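Local atomic coordinates of putative hydrolase (Chromobacterium violaceum, PDB entry 3MCW), a protein that probably acts as a hydrolase of the isochorismatase family, in a group related to nicotinamidases. Residues A[11-16]-A[46-51]. Sequence-based numbering, arbitrary orientation.
With EDO (1,2-ethanediol), chain K.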
ATOM      1  N   ASP A  11      -7.973 -20.408  15.967  1.00 14.49           N
ATOM      2  CA  ASP A  11      -9.297 -20.405  16.574  1.00 14.60           C
ATOM      3  C   ASP A  11      -9.697 -19.003  17.069  1.00 13.62           C
ATOM      4  O   ASP A  11     -10.719 -18.837  17.751  1.00 17.13           O
ATOM      5  CB  ASP A  11      -9.443 -21.442  17.688  1.00 17.13           C
ATOM      6  CG  ASP A  11      -8.555 -21.165  18.893  1.00 20.08           C
ATOM      7  OD1 ASP A  11      -7.874 -20.126  18.968  1.00 21.52           O
ATOM      8  OD2 ASP A  11      -8.528 -22.046  19.769  1.00 28.86           O
ATOM      9  N   LYS A  12      -8.910 -17.975  16.744  1.00 11.09           N
ATOM     10  CA  LYS A  12      -9.142 -16.629  17.243  1.00 10.37           C
ATOM     11  C   LYS A  12      -8.890 -15.569  16.186  1.00  8.83           C
ATOM     12  O   LYS A  12      -8.219 -14.585  16.450  1.00  8.91           O
ATOM     13  CB  LYS A  12      -8.324 -16.374  18.528  1.00 12.51           C
ATOM     14  CG  LYS A  12      -6.834 -16.631  18.397  1.00 13.40           C
ATOM     15  CD  LYS A  12      -6.087 -16.395  19.710  1.00 17.06           C
ATOM     16  CE  LYS A  12      -4.612 -16.692  19.545  1.00 19.44           C
ATOM     17  NZ  LYS A  12      -3.778 -16.512  20.780  1.00 23.62           N
ATOM     18  N   PRO A  13      -9.467 -15.720  14.972  1.00  8.30           N
ATOM     19  CA  PRO A  13      -9.292 -14.673  13.976  1.00  7.42           C
ATOM     20  C   PRO A  13      -9.866 -13.370  14.511  1.00  6.64           C
ATOM     21  O   PRO A  13     -10.928 -13.342  15.157  1.00  7.82           O
ATOM     22  CB  PRO A  13     -10.079 -15.216  12.780  1.00  8.62           C
ATOM     23  CG  PRO A  13     -11.146 -16.084  13.393  1.00  9.13           C
ATOM     24  CD  PRO A  13     -10.455 -16.734  14.555  1.00  9.16           C
ATOM     25  N   LEU A  14      -9.196 -12.272  14.191  1.00  6.34           N
ATOM     26  CA  LEU A  14      -9.520 -10.958  14.713  1.00  6.29           C
ATOM     27  C   LEU A  14     -10.160 -10.102  13.619  1.00  6.51           C
ATOM     28  O   LEU A  14      -9.589  -9.941  12.535  1.00  6.97           O
ATOM     29  CB  LEU A  14      -8.252 -10.285  15.282  1.00  6.46           C
ATOM     30  CG  LEU A  14      -8.472  -8.902  15.917  1.00  6.98           C
ATOM     31  CD1 LEU A  14      -7.545  -8.664  17.096  1.00  7.66           C
ATOM     32  CD2 LEU A  14      -8.329  -7.758  14.904  1.00  7.64           C
ATOM     33  N   LEU A  15     -11.311  -9.524  13.929  1.00  5.85           N
ATOM     34  CA  LEU A  15     -12.032  -8.619  12.996  1.00  5.81           C
ATOM     35  C   LEU A  15     -11.535  -7.222  13.169  1.00  5.62           C
ATOM     36  O   LEU A  15     -11.580  -6.669  14.279  1.00  6.43           O
ATOM     37  CB  LEU A  15     -13.535  -8.679  13.296  1.00  6.43           C
ATOM     38  CG  LEU A  15     -14.411  -7.852  12.356  1.00  6.63           C
ATOM     39  CD1 LEU A  15     -14.384  -8.371  10.913  1.00  8.20           C
ATOM     40  CD2 LEU A  15     -15.855  -7.859  12.889  1.00  7.60           C
ATOM     41  N   LEU A  16     -11.021  -6.645  12.084  1.00  5.29           N
ATOM     42  CA  LEU A  16     -10.455  -5.317  12.039  1.00  5.60           C
ATOM     43  C   LEU A  16     -11.300  -4.452  11.116  1.00  5.41           C
ATOM     44  O   LEU A  16     -11.282  -4.658   9.893  1.00  6.38           O
ATOM     45  CB  LEU A  16      -9.003  -5.397  11.522  1.00  6.14           C
ATOM     46  CG  LEU A  16      -8.180  -4.124  11.645  1.00  6.45           C
ATOM     47  CD1 LEU A  16      -7.862  -3.825  13.095  1.00  7.04           C
ATOM     48  CD2 LEU A  16      -6.879  -4.276  10.837  1.00  8.52           C
ATOM     49  N   GLN A  46     -21.615  -8.556  14.330  1.00  6.58           N
ATOM     50  CA  GLN A  46     -22.552  -9.285  15.182  0.50  6.58           C
ATOM     51  C   GLN A  46     -22.085 -10.711  15.434  1.00  6.50           C
ATOM     52  O   GLN A  46     -22.190 -11.215  16.556  1.00  7.67           O
ATOM     53  CB  GLN A  46     -23.953  -9.319  14.589  0.50  7.22           C
ATOM     54  CG  GLN A  46     -24.982  -9.882  15.602  0.50  7.19           C
ATOM     55  CD  GLN A  46     -26.353 -10.061  15.035  0.50  7.54           C
ATOM     56  OE1 GLN A  46     -27.328  -9.515  15.542  0.50  8.48           O
ATOM     57  NE2 GLN A  46     -26.453 -10.846  13.996  0.50  8.15           N
ATOM     58  N   ALA A  47     -21.571 -11.387  14.403  1.00  6.59           N
ATOM     59  CA  ALA A  47     -21.059 -12.723  14.563  1.00  7.48           C
ATOM     60  C   ALA A  47     -19.859 -12.759  15.500  1.00  6.76           C
ATOM     61  O   ALA A  47     -19.750 -13.669  16.347  1.00  7.92           O
ATOM     62  CB  ALA A  47     -20.724 -13.334  13.228  1.00  8.34           C
ATOM     63  N   TRP A  48     -18.944 -11.805  15.353  1.00  6.97           N
ATOM     64  CA  TRP A  48     -17.774 -11.727  16.221  1.00  7.35           C
ATOM     65  C   TRP A  48     -18.198 -11.526  17.661  1.00  6.92           C
ATOM     66  O   TRP A  48     -17.647 -12.160  18.570  1.00  8.59           O
ATOM     67  CB  TRP A  48     -16.782 -10.660  15.732  1.00  6.70           C
ATOM     68  CG  TRP A  48     -15.551 -11.235  15.087  1.00  6.74           C
ATOM     69  CD1 TRP A  48     -14.334 -11.320  15.690  1.00  7.23           C
ATOM     70  CD2 TRP A  48     -15.407 -11.829  13.791  1.00  6.71           C
ATOM     71  NE1 TRP A  48     -13.449 -11.950  14.858  1.00  7.24           N
ATOM     72  CE2 TRP A  48     -14.082 -12.281  13.695  1.00  6.64           C
ATOM     73  CE3 TRP A  48     -16.253 -12.000  12.678  1.00  7.44           C
ATOM     74  CZ2 TRP A  48     -13.569 -12.871  12.544  1.00  7.93           C
ATOM     75  CZ3 TRP A  48     -15.762 -12.629  11.544  1.00  7.89           C
ATOM     76  CH2 TRP A  48     -14.411 -13.046  11.479  1.00  8.48           C
ATOM     77  N   ARG A  49     -19.111 -10.607  17.894  1.00  6.81           N
ATOM     78  CA  ARG A  49     -19.618 -10.345  19.235  1.00  6.90           C
ATOM     79  C   ARG A  49     -20.305 -11.586  19.815  1.00  7.27           C
ATOM     80  O   ARG A  49     -20.061 -11.955  20.960  1.00  7.99           O
ATOM     81  CB  ARG A  49     -20.586  -9.165  19.222  1.00  6.58           C
ATOM     82  CG  ARG A  49     -19.919  -7.832  19.037  1.00  6.78           C
ATOM     83  CD  ARG A  49     -20.951  -6.759  18.807  1.00  6.87           C
ATOM     84  NE  ARG A  49     -20.317  -5.435  18.806  1.00  7.18           N
ATOM     85  CZ  ARG A  49     -20.856  -4.321  18.354  1.00  7.17           C
ATOM     86  NH1 ARG A  49     -22.034  -4.299  17.769  1.00  8.56           N
ATOM     87  NH2 ARG A  49     -20.190  -3.185  18.496  1.00  7.89           N
ATOM     88  N   ALA A  50     -21.164 -12.219  19.029  1.00  7.05           N
ATOM     89  CA  ALA A  50     -21.921 -13.376  19.497  1.00  7.70           C
ATOM     90  C   ALA A  50     -20.990 -14.520  19.869  1.00  8.23           C
ATOM     91  O   ALA A  50     -21.272 -15.242  20.812  1.00 10.04           O
ATOM     92  CB  ALA A  50     -22.931 -13.797  18.435  1.00  9.06           C
ATOM     93  N   ARG A  51     -19.876 -14.664  19.150  1.00  7.75           N
ATOM     94  CA  ARG A  51     -18.921 -15.736  19.362  1.00  9.48           C
ATOM     95  C   ARG A  51     -17.833 -15.353  20.360  1.00  9.29           C
ATOM     96  O   ARG A  51     -17.020 -16.212  20.744  1.00 11.99           O
ATOM     97  CB  ARG A  51     -18.318 -16.180  18.031  1.00  9.64           C
ATOM     98  CG  ARG A  51     -19.307 -16.917  17.109  1.00 11.14           C
ATOM     99  CD  ARG A  51     -18.643 -17.230  15.788  1.00 12.17           C
ATOM    100  NE  ARG A  51     -19.513 -17.926  14.830  1.00 13.67           N
ATOM    101  CZ  ARG A  51     -19.840 -19.204  14.878  1.00 14.66           C
ATOM    102  NH1 ARG A  51     -19.398 -19.992  15.855  1.00 16.53           N
ATOM    103  NH2 ARG A  51     -20.647 -19.723  13.940  1.00 16.21           N
TER
HETATM  104  C1  EDO K 206     -15.542 -20.344  17.023  1.00 22.56           C
HETATM  105  O1  EDO K 206     -15.410 -21.562  17.791  1.00 30.49           O
HETATM  106  C2  EDO K 206     -16.321 -19.343  17.811  1.00 21.10           C
HETATM  107  O2  EDO K 206     -17.709 -19.663  17.878  1.00 24.35           O
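Leu15, near the start of strand 14-18, and Trp48, in the last turns of helix 37-51, bring the two backbones closest, their CA atoms 7.3 Å apart. Trp48 lays its indole across this gap and meets segment 11-16 in two ways at once. In the ring plane, NE1 donates a hydrogen bond of 2.9 Å to Pro13 O. The bond is moderately bent, 152° at the hydrogen, and the donor stands above the carbonyl plane, 36° out of it. Over one face of the indole sits Leu15, whose CB lies 3.5 Å from the centroid of the five-membered ring and almost on its normal, a CH-pi contact. With CG anti to the backbone N (chi1 -177°), the Leu15 side chain runs on along the same face of the indole, and its CD2 comes within 4.0 Å of Trp48 CG. Leucine suits this place: its CB methylene rests on the pyrrole ring while one branch, CD2, reaches along that face.

Strand 14-18, helix 37-51 and strand 55-60 form a beta-alpha-beta unit of the parallel sheet in this isochorismatase-like alpha/beta fold, and the tryptophan ties the last turns of the connecting helix to the start of the unit's first strand and the residue just before it. The backbone of Leu15 is hydrogen-bonded to Pro54 and Ile56, which pairs strand 14-18 with the neighbouring strand 55-60. Tryptophan fits here by joining a broad apolar surface to one N-H donor, which gives the carbonyl of buried Pro13 a partner. Pro13 adds a looser touch, CG to Trp48 CZ2 at 4.1 Å, while Ile187 and Leu191 of helix 184-191 also pack against the indole. Exposed Arg51, farther along segment 46-51, donates from NH1 a 2.7 Å hydrogen bond to O2 of an ethanediol, probably from the crystallisation liquor, with O2 at the guanidinium edge, in its plane.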